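Long-range contacts in penaeus monodon metallodensovirus major capsid protein (PDB 6WH7), which forms the icosahedral shell of a shrimp densovirus, sixty copies building the particle that presumably encloses and protects the viral genome: residues L66-N71 with S182-D187; M80-W85 with I344-T349; V87-C92 with W178-M183; S168-K173 with Y188-V193. All blocks are in the same frame, centred on the assembly; numbering follows the deposited sequence.

Contact 1 (L66-N71 with S182-D187); sequences LRNFVN and SMRELD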
loop_
_atom_site.group_PDB
_atom_site.type_symbol
_atom_site.label_atom_id
_atom_site.label_comp_id
_atom_site.label_asym_id
_atom_site.label_seq_id
_atom_site.Cartn_x
_atom_site.Cartn_y
_atom_site.Cartn_z
ATOM N N LEU A 66 -13.150 -85.568 35.804
ATOM C CA LEU A 66 -12.577 -86.679 36.541
ATOM C C LEU A 66 -11.127 -86.856 36.134
ATOM O O LEU A 66 -10.783 -86.713 34.961
ATOM C CB LEU A 66 -13.343 -87.967 36.290
ATOM C CG LEU A 66 -14.761 -88.053 36.834
ATOM C CD1 LEU A 66 -15.419 -89.302 36.326
ATOM C CD2 LEU A 66 -14.715 -88.063 38.333
ATOM N N ARG A 67 -10.281 -87.167 37.105
ATOM C CA ARG A 67 -8.855 -87.316 36.879
ATOM C C ARG A 67 -8.398 -88.683 37.351
ATOM O O ARG A 67 -8.902 -89.216 38.340
ATOM C CB ARG A 67 -8.069 -86.218 37.574
ATOM C CG ARG A 67 -6.585 -86.311 37.400
ATOM C CD ARG A 67 -5.905 -85.101 37.971
ATOM N NE ARG A 67 -6.195 -84.916 39.383
ATOM C CZ ARG A 67 -7.007 -83.979 39.848
ATOM N NH1 ARG A 67 -7.593 -83.143 39.011
ATOM N NH2 ARG A 67 -7.224 -83.872 41.146
ATOM N N ASN A 68 -7.440 -89.241 36.626
ATOM C CA ASN A 68 -7.079 -90.637 36.746
ATOM C C ASN A 68 -5.628 -90.801 36.329
ATOM O O ASN A 68 -5.143 -90.084 35.454
ATOM C CB ASN A 68 -8.010 -91.466 35.860
ATOM C CG ASN A 68 -7.793 -92.921 36.001
ATOM O OD1 ASN A 68 -7.428 -93.401 37.065
ATOM N ND2 ASN A 68 -7.985 -93.647 34.916
ATOM N N PHE A 69 -4.935 -91.744 36.953
ATOM C CA PHE A 69 -3.638 -92.182 36.461
ATOM C C PHE A 69 -3.814 -93.444 35.638
ATOM O O PHE A 69 -4.583 -94.333 36.001
ATOM C CB PHE A 69 -2.644 -92.456 37.587
ATOM C CG PHE A 69 -2.210 -91.241 38.330
ATOM C CD1 PHE A 69 -1.261 -90.399 37.799
ATOM C CD2 PHE A 69 -2.712 -90.963 39.578
ATOM C CE1 PHE A 69 -0.847 -89.296 38.482
ATOM C CE2 PHE A 69 -2.298 -89.862 40.264
ATOM C CZ PHE A 69 -1.365 -89.028 39.716
ATOM N N VAL A 70 -3.091 -93.519 34.530
ATOM C CA VAL A 70 -3.162 -94.652 33.622
ATOM C C VAL A 70 -1.785 -95.286 33.548
ATOM O O VAL A 70 -0.787 -94.587 33.364
ATOM C CB VAL A 70 -3.641 -94.227 32.226
ATOM C CG1 VAL A 70 -3.659 -95.412 31.300
ATOM C CG2 VAL A 70 -5.003 -93.592 32.310
ATOM N N ASN A 71 -1.735 -96.604 33.698
ATOM C CA ASN A 71 -0.518 -97.386 33.522
ATOM C C ASN A 71 -0.745 -98.363 32.382
ATOM O O ASN A 71 -1.537 -99.299 32.511
ATOM C CB ASN A 71 -0.150 -98.126 34.802
ATOM C CG ASN A 71 0.489 -97.232 35.819
ATOM O OD1 ASN A 71 1.206 -96.304 35.477
ATOM N ND2 ASN A 71 0.197 -97.475 37.081
ATOM N N SER A 182 -13.229 -101.346 34.198
ATOM C CA SER A 182 -11.839 -100.988 33.994
ATOM C C SER A 182 -11.679 -99.829 33.025
ATOM O O SER A 182 -10.560 -99.546 32.599
ATOM C CB SER A 182 -11.061 -102.200 33.507
ATOM O OG SER A 182 -9.700 -101.878 33.386
ATOM N N MET A 183 -12.779 -99.182 32.645
ATOM C CA MET A 183 -12.801 -98.340 31.455
ATOM C C MET A 183 -11.787 -97.205 31.524
ATOM O O MET A 183 -11.067 -96.950 30.553
ATOM C CB MET A 183 -14.205 -97.786 31.244
ATOM C CG MET A 183 -14.355 -96.992 29.977
ATOM S SD MET A 183 -16.049 -96.499 29.676
ATOM C CE MET A 183 -16.746 -98.062 29.189
ATOM N N ARG A 184 -11.716 -96.500 32.653
ATOM C CA ARG A 184 -10.941 -95.263 32.654
ATOM C C ARG A 184 -9.441 -95.502 32.698
ATOM O O ARG A 184 -8.691 -94.771 32.047
ATOM C CB ARG A 184 -11.358 -94.349 33.795
ATOM C CG ARG A 184 -12.638 -93.620 33.536
ATOM C CD ARG A 184 -12.896 -92.671 34.659
ATOM N NE ARG A 184 -11.837 -91.677 34.748
ATOM C CZ ARG A 184 -11.824 -90.542 34.070
ATOM N NH1 ARG A 184 -12.822 -90.245 33.260
ATOM N NH2 ARG A 184 -10.817 -89.702 34.212
ATOM N N GLU A 185 -8.958 -96.481 33.450
ATOM C CA GLU A 185 -7.559 -96.841 33.271
ATOM C C GLU A 185 -7.469 -97.622 31.978
ATOM O O GLU A 185 -8.148 -98.637 31.812
ATOM C CB GLU A 185 -7.005 -97.635 34.454
ATOM C CG GLU A 185 -7.438 -99.079 34.613
ATOM C CD GLU A 185 -8.792 -99.200 35.227
ATOM O OE1 GLU A 185 -9.470 -98.168 35.346
ATOM O OE2 GLU A 185 -9.166 -100.318 35.629
ATOM N N LEU A 186 -6.659 -97.150 31.043
ATOM C CA LEU A 186 -6.908 -97.527 29.661
ATOM C C LEU A 186 -6.162 -98.830 29.451
ATOM O O LEU A 186 -4.975 -98.857 29.137
ATOM C CB LEU A 186 -6.417 -96.421 28.742
ATOM C CG LEU A 186 -7.051 -95.060 29.019
ATOM C CD1 LEU A 186 -6.297 -93.963 28.322
ATOM C CD2 LEU A 186 -8.486 -95.051 28.575
ATOM N N ASP A 187 -6.885 -99.926 29.637
ATOM C CA ASP A 187 -6.362 -101.265 29.459
ATOM C C ASP A 187 -6.931 -101.997 28.259
ATOM O O ASP A 187 -6.587 -103.162 28.056
ATOM C CB ASP A 187 -6.584 -102.090 30.725
ATOM C CG ASP A 187 -8.021 -102.129 31.136
ATOM O OD1 ASP A 187 -8.822 -101.359 30.573
ATOM O OD2 ASP A 187 -8.359 -102.940 32.020
#
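Arg-184 reaches from the loop 182-187 to the backbone of strand 66-71, its side chain crossing that of Leu-66 at about a right angle. The bend about CG-CD (chi3 62°) turns the guanidinium so that Leu-66 CB lies over one of its faces, 3.7 Å from NH2, while Asn-68 CB sits at its edge. NH2 ends 3.1 Å from Leu-66 O. The other terminal nitrogen, NH1, is hydrogen-bonded to Thr-295 OG1 on strand 287-302 and to Phe-90 O. At the main-chain end of the same residue, Arg-184 O faces Asn-68 ND2 at 3.2 Å; the amide is swung toward the loop by CG standing anti to the backbone N (chi1 -175°). Its other end, OD1, accepts a weak hydrogen bond from Thr-96. Glu-185 follows with its backbone beside the strand, CA lying 4.2 Å from Val-70 CG2. At Leu-186 the contact becomes apolar: Val-70 CG1 rests 3.5 Å from Leu-186 N and 3.9 Å from Leu-186 CB, and Leu-186 CG is nearly as close to both valine methyls. A polar, largely buried half round Arg-184 thus gives way to a greasy half round Val-70. The buried guanidinium lies near the carbonyls Leu-66 O and Phe-90 O and the hydroxyl of Thr-295, with no carboxylate among these neighbours, so its charge is probably eased by dipoles more than by a direct ion pair.

Contact 2 (M80-W85 with I344-T349); sequences MIVIPW and IQFGPT
Strand 79-83 of the five-stranded sheet turns Val-82 onto the end of strand 340-345 in a separate three-stranded sheet. Val-82 CG1 does most of the touching: it lies at the edge of the Phe-346 ring, 3.5 Å from CZ, and 3.9 Å from the terminal methyl CD1 of Ile-344. The carbonyl Ile-83 O approaches the same ring rim in plane, 3.8 Å from CE1. One ring face of Phe-346 is packed by CG2 of Ile-344, its neighbour but one. In the antiparallel sheet order 189-191, 79-83, 270-274, 157-162, 207-211, the last four match the CHEF sheet of the viral jelly roll, so the contact joins that sheet to an added layer against it. Past the strand, Pro-84 is the centre of an inverse gamma turn, and its CB meets Ile-344 CD1 at 4.1 Å. The turn brings Trp-85 CD1 to 4.3 Å from Phe-346 CE1, while the indole stacks on His-271 and its NE1 bonds to Ala-269 O.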
loop_
_atom_site.group_PDB
_atom_site.type_symbol
_atom_site.label_atom_id
_atom_site.label_comp_id
_atom_site.label_asym_id
_atom_site.label_seq_id
_atom_site.Cartn_x
_atom_site.Cartn_y
_atom_site.Cartn_z
ATOM N N MET A 80 -2.670 -102.364 20.368
ATOM C CA MET A 80 -2.856 -100.956 20.688
ATOM C C MET A 80 -3.857 -100.826 21.826
ATOM O O MET A 80 -4.690 -101.703 22.045
ATOM C CB MET A 80 -3.365 -100.175 19.479
ATOM C CG MET A 80 -4.818 -100.442 19.194
ATOM S SD MET A 80 -5.359 -99.982 17.561
ATOM C CE MET A 80 -5.040 -101.513 16.725
ATOM N N ILE A 81 -3.765 -99.720 22.551
ATOM C CA ILE A 81 -4.758 -99.366 23.557
ATOM C C ILE A 81 -5.885 -98.613 22.878
ATOM O O ILE A 81 -5.648 -97.664 22.128
ATOM C CB ILE A 81 -4.142 -98.519 24.680
ATOM C CG1 ILE A 81 -3.124 -99.324 25.465
ATOM C CG2 ILE A 81 -5.216 -98.024 25.614
ATOM C CD1 ILE A 81 -3.731 -100.471 26.178
ATOM N N VAL A 82 -7.111 -99.032 23.141
ATOM C CA VAL A 82 -8.296 -98.421 22.560
ATOM C C VAL A 82 -8.841 -97.429 23.570
ATOM O O VAL A 82 -9.229 -97.816 24.676
ATOM C CB VAL A 82 -9.342 -99.482 22.202
ATOM C CG1 VAL A 82 -10.564 -98.840 21.608
ATOM C CG2 VAL A 82 -8.742 -100.492 21.261
ATOM N N ILE A 83 -8.856 -96.153 23.211
ATOM C CA ILE A 83 -9.356 -95.139 24.129
ATOM C C ILE A 83 -10.871 -95.131 23.994
ATOM O O ILE A 83 -11.391 -94.684 22.965
ATOM C CB ILE A 83 -8.771 -93.754 23.825
ATOM C CG1 ILE A 83 -7.257 -93.833 23.657
ATOM C CG2 ILE A 83 -9.108 -92.789 24.927
ATOM C CD1 ILE A 83 -6.561 -94.409 24.806
ATOM N N PRO A 84 -11.617 -95.584 24.986
ATOM C CA PRO A 84 -13.079 -95.615 24.880
ATOM C C PRO A 84 -13.673 -94.225 25.071
ATOM O O PRO A 84 -14.592 -94.027 25.862
ATOM C CB PRO A 84 -13.479 -96.565 26.006
ATOM C CG PRO A 84 -12.443 -96.363 27.013
ATOM C CD PRO A 84 -11.167 -96.064 26.299
ATOM N N TRP A 85 -13.145 -93.259 24.339
ATOM C CA TRP A 85 -13.489 -91.869 24.560
ATOM C C TRP A 85 -14.775 -91.500 23.857
ATOM O O TRP A 85 -15.218 -90.357 23.963
ATOM C CB TRP A 85 -12.354 -90.979 24.069
ATOM C CG TRP A 85 -12.377 -90.758 22.601
ATOM C CD1 TRP A 85 -12.171 -91.677 21.628
ATOM C CD2 TRP A 85 -12.517 -89.501 21.941
ATOM N NE1 TRP A 85 -12.256 -91.086 20.394
ATOM C CE2 TRP A 85 -12.453 -89.743 20.566
ATOM C CE3 TRP A 85 -12.718 -88.191 22.383
ATOM C CZ2 TRP A 85 -12.576 -88.729 19.632
ATOM C CZ3 TRP A 85 -12.837 -87.192 21.459
ATOM C CH2 TRP A 85 -12.769 -87.463 20.096
ATOM N N ILE A 344 -15.832 -102.091 20.388
ATOM C CA ILE A 344 -16.012 -100.649 20.379
ATOM C C ILE A 344 -16.061 -100.193 18.933
ATOM O O ILE A 344 -15.143 -100.467 18.155
ATOM C CB ILE A 344 -14.908 -99.920 21.156
ATOM C CG1 ILE A 344 -15.018 -100.234 22.644
ATOM C CG2 ILE A 344 -15.021 -98.436 20.956
ATOM C CD1 ILE A 344 -13.869 -99.717 23.458
ATOM N N GLN A 345 -17.141 -99.519 18.578
ATOM C CA GLN A 345 -17.333 -98.899 17.281
ATOM C C GLN A 345 -16.908 -97.445 17.371
ATOM O O GLN A 345 -17.079 -96.805 18.407
ATOM C CB GLN A 345 -18.797 -98.988 16.878
ATOM C CG GLN A 345 -19.289 -100.391 16.729
ATOM C CD GLN A 345 -20.783 -100.450 16.603
ATOM O OE1 GLN A 345 -21.488 -99.566 17.083
ATOM N NE2 GLN A 345 -21.281 -101.492 15.957
ATOM N N PHE A 346 -16.336 -96.917 16.291
ATOM C CA PHE A 346 -15.913 -95.520 16.308
ATOM C C PHE A 346 -16.660 -94.662 15.298
ATOM O O PHE A 346 -17.462 -93.825 15.714
ATOM C CB PHE A 346 -14.400 -95.414 16.163
ATOM C CG PHE A 346 -13.676 -95.830 17.395
ATOM C CD1 PHE A 346 -13.678 -95.011 18.504
ATOM C CD2 PHE A 346 -13.000 -97.023 17.456
ATOM C CE1 PHE A 346 -13.026 -95.376 19.642
ATOM C CE2 PHE A 346 -12.343 -97.387 18.598
ATOM C CZ PHE A 346 -12.356 -96.560 19.688
ATOM N N GLY A 347 -16.434 -94.811 14.005
ATOM C CA GLY A 347 -17.218 -94.026 13.088
ATOM C C GLY A 347 -16.941 -92.539 13.170
ATOM O O GLY A 347 -17.778 -91.766 13.633
ATOM N N PRO A 348 -15.738 -92.116 12.803
ATOM C CA PRO A 348 -15.422 -90.687 12.821
ATOM C C PRO A 348 -16.361 -89.887 11.938
ATOM O O PRO A 348 -17.108 -90.418 11.117
ATOM C CB PRO A 348 -13.998 -90.640 12.270
ATOM C CG PRO A 348 -13.901 -91.831 11.435
ATOM C CD PRO A 348 -14.673 -92.885 12.148
ATOM N N THR A 349 -16.337 -88.578 12.135
ATOM C CA THR A 349 -16.921 -87.696 11.140
ATOM C C THR A 349 -16.056 -87.786 9.893
ATOM O O THR A 349 -14.872 -87.442 9.926
ATOM C CB THR A 349 -16.979 -86.266 11.667
ATOM O OG1 THR A 349 -17.810 -86.215 12.829
ATOM C CG2 THR A 349 -17.539 -85.350 10.647
#

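Contact 3 (V87-C92 with W178-M183); sequences VMRFYC and WPVSSM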
loop_
_atom_site.group_PDB
_atom_site.type_symbol
_atom_site.label_atom_id
_atom_site.label_comp_id
_atom_site.label_asym_id
_atom_site.label_seq_id
_atom_site.Cartn_x
_atom_site.Cartn_y
_atom_site.Cartn_z
ATOM N N VAL A 87 -17.495 -93.293 24.537
ATOM C CA VAL A 87 -18.487 -93.875 25.424
ATOM C C VAL A 87 -18.855 -92.838 26.475
ATOM O O VAL A 87 -17.973 -92.199 27.055
ATOM C CB VAL A 87 -17.948 -95.158 26.073
ATOM C CG1 VAL A 87 -18.981 -95.783 26.969
ATOM C CG2 VAL A 87 -17.491 -96.116 25.012
ATOM N N MET A 88 -20.156 -92.657 26.707
ATOM C CA MET A 88 -20.602 -91.748 27.759
ATOM C C MET A 88 -20.056 -92.166 29.112
ATOM O O MET A 88 -19.645 -91.323 29.912
ATOM C CB MET A 88 -22.127 -91.697 27.802
ATOM C CG MET A 88 -22.782 -90.972 26.662
ATOM S SD MET A 88 -22.438 -89.216 26.667
ATOM C CE MET A 88 -23.322 -88.731 28.139
ATOM N N ARG A 89 -20.038 -93.467 29.380
ATOM C CA ARG A 89 -19.587 -93.984 30.663
ATOM C C ARG A 89 -18.146 -93.614 30.963
ATOM O O ARG A 89 -17.738 -93.619 32.127
ATOM C CB ARG A 89 -19.755 -95.494 30.659
ATOM C CG ARG A 89 -19.479 -96.156 31.953
ATOM C CD ARG A 89 -19.626 -97.625 31.789
ATOM N NE ARG A 89 -20.991 -98.001 31.453
ATOM C CZ ARG A 89 -21.920 -98.267 32.358
ATOM N NH1 ARG A 89 -21.618 -98.214 33.645
ATOM N NH2 ARG A 89 -23.141 -98.602 31.981
ATOM N N PHE A 90 -17.374 -93.277 29.936
ATOM C CA PHE A 90 -15.970 -92.943 30.113
ATOM C C PHE A 90 -15.805 -91.631 30.863
ATOM O O PHE A 90 -14.934 -91.506 31.726
ATOM C CB PHE A 90 -15.318 -92.895 28.734
ATOM C CG PHE A 90 -13.868 -92.536 28.733
ATOM C CD1 PHE A 90 -12.915 -93.454 29.111
ATOM C CD2 PHE A 90 -13.452 -91.310 28.265
ATOM C CE1 PHE A 90 -11.588 -93.132 29.078
ATOM C CE2 PHE A 90 -12.129 -90.990 28.226
ATOM C CZ PHE A 90 -11.196 -91.901 28.633
ATOM N N TYR A 91 -16.614 -90.634 30.525
ATOM C CA TYR A 91 -16.464 -89.293 31.067
ATOM C C TYR A 91 -17.163 -89.074 32.401
ATOM O O TYR A 91 -16.594 -88.468 33.310
ATOM C CB TYR A 91 -16.981 -88.297 30.045
ATOM C CG TYR A 91 -16.206 -88.347 28.777
ATOM C CD1 TYR A 91 -15.077 -87.579 28.610
ATOM C CD2 TYR A 91 -16.586 -89.186 27.750
ATOM C CE1 TYR A 91 -14.363 -87.626 27.456
ATOM C CE2 TYR A 91 -15.877 -89.238 26.595
ATOM C CZ TYR A 91 -14.765 -88.454 26.450
ATOM O OH TYR A 91 -14.041 -88.495 25.290
ATOM N N CYS A 92 -18.405 -89.516 32.519
ATOM C CA CYS A 92 -19.242 -89.187 33.661
ATOM C C CYS A 92 -19.300 -90.287 34.705
ATOM O O CYS A 92 -20.046 -90.164 35.676
ATOM C CB CYS A 92 -20.645 -88.808 33.187
ATOM S SG CYS A 92 -21.325 -89.876 31.954
ATOM N N TRP A 178 -12.592 -106.868 27.966
ATOM C CA TRP A 178 -12.703 -105.433 28.220
ATOM C C TRP A 178 -13.741 -105.177 29.302
ATOM O O TRP A 178 -14.905 -104.888 28.997
ATOM C CB TRP A 178 -13.073 -104.678 26.949
ATOM C CG TRP A 178 -11.984 -104.607 25.957
ATOM C CD1 TRP A 178 -10.714 -105.043 26.112
ATOM C CD2 TRP A 178 -12.062 -104.049 24.648
ATOM N NE1 TRP A 178 -9.987 -104.794 24.983
ATOM C CE2 TRP A 178 -10.795 -104.182 24.065
ATOM C CE3 TRP A 178 -13.082 -103.452 23.910
ATOM C CZ2 TRP A 178 -10.520 -103.742 22.782
ATOM C CZ3 TRP A 178 -12.808 -103.019 22.643
ATOM C CH2 TRP A 178 -11.538 -103.162 22.090
ATOM N N PRO A 179 -13.360 -105.276 30.573
ATOM C CA PRO A 179 -14.310 -104.980 31.645
ATOM C C PRO A 179 -14.773 -103.537 31.571
ATOM O O PRO A 179 -13.981 -102.624 31.342
ATOM C CB PRO A 179 -13.498 -105.243 32.913
ATOM C CG PRO A 179 -12.448 -106.178 32.487
ATOM C CD PRO A 179 -12.080 -105.754 31.111
ATOM N N VAL A 180 -16.075 -103.332 31.762
ATOM C CA VAL A 180 -16.587 -101.973 31.712
ATOM C C VAL A 180 -16.200 -101.224 32.973
ATOM O O VAL A 180 -16.194 -99.991 32.983
ATOM C CB VAL A 180 -18.113 -101.969 31.513
ATOM C CG1 VAL A 180 -18.828 -102.265 32.809
ATOM C CG2 VAL A 180 -18.570 -100.688 30.920
ATOM N N SER A 181 -15.859 -101.947 34.040
ATOM C CA SER A 181 -15.402 -101.347 35.282
ATOM C C SER A 181 -13.951 -100.921 35.221
ATOM O O SER A 181 -13.479 -100.236 36.131
ATOM C CB SER A 181 -15.584 -102.328 36.433
ATOM O OG SER A 181 -14.763 -103.464 36.254
ATOM N N SER A 182 -13.229 -101.346 34.198
ATOM C CA SER A 182 -11.839 -100.988 33.994
ATOM C C SER A 182 -11.679 -99.829 33.025
ATOM O O SER A 182 -10.560 -99.546 32.599
ATOM C CB SER A 182 -11.061 -102.200 33.507
ATOM O OG SER A 182 -9.700 -101.878 33.386
ATOM N N MET A 183 -12.779 -99.182 32.645
ATOM C CA MET A 183 -12.801 -98.340 31.455
ATOM C C MET A 183 -11.787 -97.205 31.524
ATOM O O MET A 183 -11.067 -96.950 30.553
ATOM C CB MET A 183 -14.205 -97.786 31.244
ATOM C CG MET A 183 -14.355 -96.992 29.977
ATOM S SD MET A 183 -16.049 -96.499 29.676
ATOM C CE MET A 183 -16.746 -98.062 29.189
#
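The Phe-90 ring is met at its edge, near its plane, by Met-183 CG, which comes within 3.9 Å of CD1. Also at that ring's rim is CD2 of Tyr-91, while Phe-90 in turn places its CD2 above the centre of one face of the Tyr-91 ring, so the two aromatic neighbours of the short helix 88-92 brace each other. Met-183 supplies most of the rest. Extended chi1 and chi2 send its chain straight toward the helix, and a bend at the last torsion lays the sulfur against the helix backbone: SD is 3.5 Å from Phe-90 N and 3.8 Å from Phe-90 CB. Beyond it the terminal methyl CE touches both Val-87 CG1 and Arg-89 CD, 3.9 Å from each. Arg-89 crosses both Met-183 and Val-180 at about a right angle, and its CD lies 3.4 Å from Val-180 CG2; NE is near the same methyl, and the guanidinium forms a salt bridge with Glu-93. No hydrogen bond joins the segments. Met-183 also touches Pro-84 and Tyr-188, and Phe-90 lies on Leu-293 and Thr-295 of strand 287-302. The arrangement is an apolar helix-to-loop packing, in which Met-183 of the loop after strand 169-179 lies against the short helix that follows strand 79-83, beside the jelly-roll sheet containing 287-302.

Contact 4 (S168-K173 with Y188-V193); sequences SKVYPK and YVASTV
Pro-172 and Ala-190 bring the two backbones nearest, their CA atoms 4.9 Å apart, where segment 168-173 passes strand 189-191 without forming a regular sheet pair: Lys-173 N gives one weak hydrogen bond to Val-189 O (3.3 Å, 135° at the hydrogen), and Pro-172 CA adds a CA-H...O contact to the same oxygen at 3.5 Å. Val-189 O also accepts Trp-178 NE1, so this one carbonyl gathers several donors. On one flank Ala-190 CB packs 3.4 Å from Val-170 CG1, and Tyr-171 O lies near the same methyl. Farther along, Lys-173 runs across Val-189 obliquely, CD 3.6 Å from CG2, while its CG comes 3.9 Å from Ser-191 CB. A bend at chi3 (59°) carries the end of the chain on to NZ, whose salt bridge is with Glu-79. Apolar carbons of the lysine thus cover the strand while its charge is met beyond it. Val-170 and Ala-190 both pack on Val-82 as well, closing the buried side of the contact. Strand 189-191 is an outer strand, within this chain, of the sheet that holds 79-83, and 169-179 is an outer strand of the three-stranded sheet; this is side-chain packing, with one weak backbone bond, where the edges of two sheets lie against each other.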
loop_
_atom_site.group_PDB
_atom_site.type_symbol
_atom_site.label_atom_id
_atom_site.label_comp_id
_atom_site.label_asym_id
_atom_site.label_seq_id
_atom_site.Cartn_x
_atom_site.Cartn_y
_atom_site.Cartn_z
ATOM N N SER A 168 -13.147 -99.905 11.772
ATOM C CA SER A 168 -14.535 -99.532 12.000
ATOM C C SER A 168 -15.005 -99.992 13.369
ATOM O O SER A 168 -15.621 -99.231 14.118
ATOM C CB SER A 168 -15.411 -100.136 10.910
ATOM O OG SER A 168 -16.775 -99.870 11.153
ATOM N N LYS A 169 -14.723 -101.240 13.697
ATOM C CA LYS A 169 -15.128 -101.863 14.939
ATOM C C LYS A 169 -13.918 -102.576 15.504
ATOM O O LYS A 169 -13.130 -103.159 14.757
ATOM C CB LYS A 169 -16.274 -102.836 14.709
ATOM C CG LYS A 169 -16.804 -103.467 15.951
ATOM C CD LYS A 169 -17.838 -104.500 15.612
ATOM C CE LYS A 169 -19.097 -103.875 15.079
ATOM N NZ LYS A 169 -20.113 -104.914 14.783
ATOM N N VAL A 170 -13.765 -102.520 16.817
ATOM C CA VAL A 170 -12.535 -102.930 17.474
ATOM C C VAL A 170 -12.873 -103.943 18.550
ATOM O O VAL A 170 -13.739 -103.693 19.391
ATOM C CB VAL A 170 -11.798 -101.720 18.070
ATOM C CG1 VAL A 170 -10.605 -102.171 18.799
ATOM C CG2 VAL A 170 -11.399 -100.764 16.977
ATOM N N TYR A 171 -12.189 -105.065 18.536
ATOM C CA TYR A 171 -12.440 -106.154 19.455
ATOM C C TYR A 171 -11.261 -106.344 20.395
ATOM O O TYR A 171 -10.126 -106.009 20.049
ATOM C CB TYR A 171 -12.674 -107.465 18.702
ATOM C CG TYR A 171 -13.902 -107.478 17.843
ATOM C CD1 TYR A 171 -15.113 -107.904 18.346
ATOM C CD2 TYR A 171 -13.851 -107.061 16.527
ATOM C CE1 TYR A 171 -16.233 -107.923 17.566
ATOM C CE2 TYR A 171 -14.967 -107.072 15.740
ATOM C CZ TYR A 171 -16.155 -107.505 16.262
ATOM O OH TYR A 171 -17.278 -107.523 15.474
ATOM N N PRO A 172 -11.489 -106.869 21.592
ATOM C CA PRO A 172 -10.368 -107.221 22.459
ATOM C C PRO A 172 -9.566 -108.378 21.891
ATOM O O PRO A 172 -10.013 -109.117 21.015
ATOM C CB PRO A 172 -11.049 -107.603 23.775
ATOM C CG PRO A 172 -12.408 -107.980 23.397
ATOM C CD PRO A 172 -12.779 -107.098 22.257
ATOM N N LYS A 173 -8.358 -108.532 22.421
ATOM C CA LYS A 173 -7.525 -109.658 22.045
ATOM C C LYS A 173 -8.168 -110.959 22.496
ATOM O O LYS A 173 -9.071 -110.977 23.330
ATOM C CB LYS A 173 -6.143 -109.547 22.661
ATOM C CG LYS A 173 -5.288 -108.468 22.101
ATOM C CD LYS A 173 -4.112 -108.298 23.011
ATOM C CE LYS A 173 -3.337 -109.594 23.129
ATOM N NZ LYS A 173 -2.201 -109.474 24.073
ATOM N N TYR A 188 -7.812 -101.382 27.479
ATOM C CA TYR A 188 -8.464 -102.135 26.419
ATOM C C TYR A 188 -7.474 -102.277 25.279
ATOM O O TYR A 188 -7.126 -101.293 24.625
ATOM C CB TYR A 188 -9.734 -101.441 25.942
ATOM C CG TYR A 188 -10.805 -101.277 26.984
ATOM C CD1 TYR A 188 -10.925 -102.166 28.031
ATOM C CD2 TYR A 188 -11.747 -100.275 26.873
ATOM C CE1 TYR A 188 -11.911 -102.024 28.968
ATOM C CE2 TYR A 188 -12.741 -100.130 27.803
ATOM C CZ TYR A 188 -12.820 -101.007 28.845
ATOM O OH TYR A 188 -13.815 -100.871 29.773
ATOM N N VAL A 189 -7.055 -103.506 25.008
ATOM C CA VAL A 189 -6.018 -103.780 24.028
ATOM C C VAL A 189 -6.656 -104.473 22.841
ATOM O O VAL A 189 -7.434 -105.418 23.002
ATOM C CB VAL A 189 -4.873 -104.624 24.618
ATOM C CG1 VAL A 189 -4.130 -103.849 25.651
ATOM C CG2 VAL A 189 -5.409 -105.850 25.258
ATOM N N ALA A 190 -6.345 -103.983 21.654
ATOM C CA ALA A 190 -6.765 -104.601 20.415
ATOM C C ALA A 190 -5.533 -104.945 19.606
ATOM O O ALA A 190 -4.605 -104.143 19.505
ATOM C CB ALA A 190 -7.663 -103.678 19.619
ATOM N N SER A 191 -5.520 -106.137 19.040
ATOM C CA SER A 191 -4.449 -106.563 18.156
ATOM C C SER A 191 -4.969 -106.464 16.733
ATOM O O SER A 191 -5.824 -107.253 16.323
ATOM C CB SER A 191 -3.998 -107.982 18.486
ATOM O OG SER A 191 -2.960 -108.398 17.620
ATOM N N THR A 192 -4.464 -105.497 15.984
ATOM C CA THR A 192 -4.842 -105.356 14.586
ATOM C C THR A 192 -4.040 -106.338 13.742
ATOM O O THR A 192 -2.805 -106.319 13.748
ATOM C CB THR A 192 -4.645 -103.915 14.124
ATOM O OG1 THR A 192 -4.991 -103.796 12.738
ATOM C CG2 THR A 192 -3.223 -103.429 14.387
ATOM N N VAL A 193 -4.742 -107.231 13.052
ATOM C CA VAL A 193 -4.113 -108.310 12.301
ATOM C C VAL A 193 -4.871 -108.494 10.994
ATOM O O VAL A 193 -6.092 -108.672 10.999
ATOM C CB VAL A 193 -4.084 -109.624 13.107
ATOM C CG1 VAL A 193 -3.547 -110.757 12.266
ATOM C CG2 VAL A 193 -3.233 -109.472 14.360
#

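In the fold
Contacts 2 and 3 lie nearest the middle of the chain, their centres about 8 and 9 Å from its centre, and both are apolar, without a hydrogen bond across the segments. Contact 1, also buried but farther out, is different: Arg-184 and Asn-68 bring polar groups to one half, Val-70 and Leu-186 make the other apolar, and neighbouring subunits touch the far side of strand 59-75. Contact 4, about 17 Å out and partly buried, mixes a weak backbone bond with methyls and a lysine chain. Contacts 1 and 3 end on the same loop, sharing Ser-182 and Met-183. Contacts 2 and 4 join the same two sheets, through inner and edge strands.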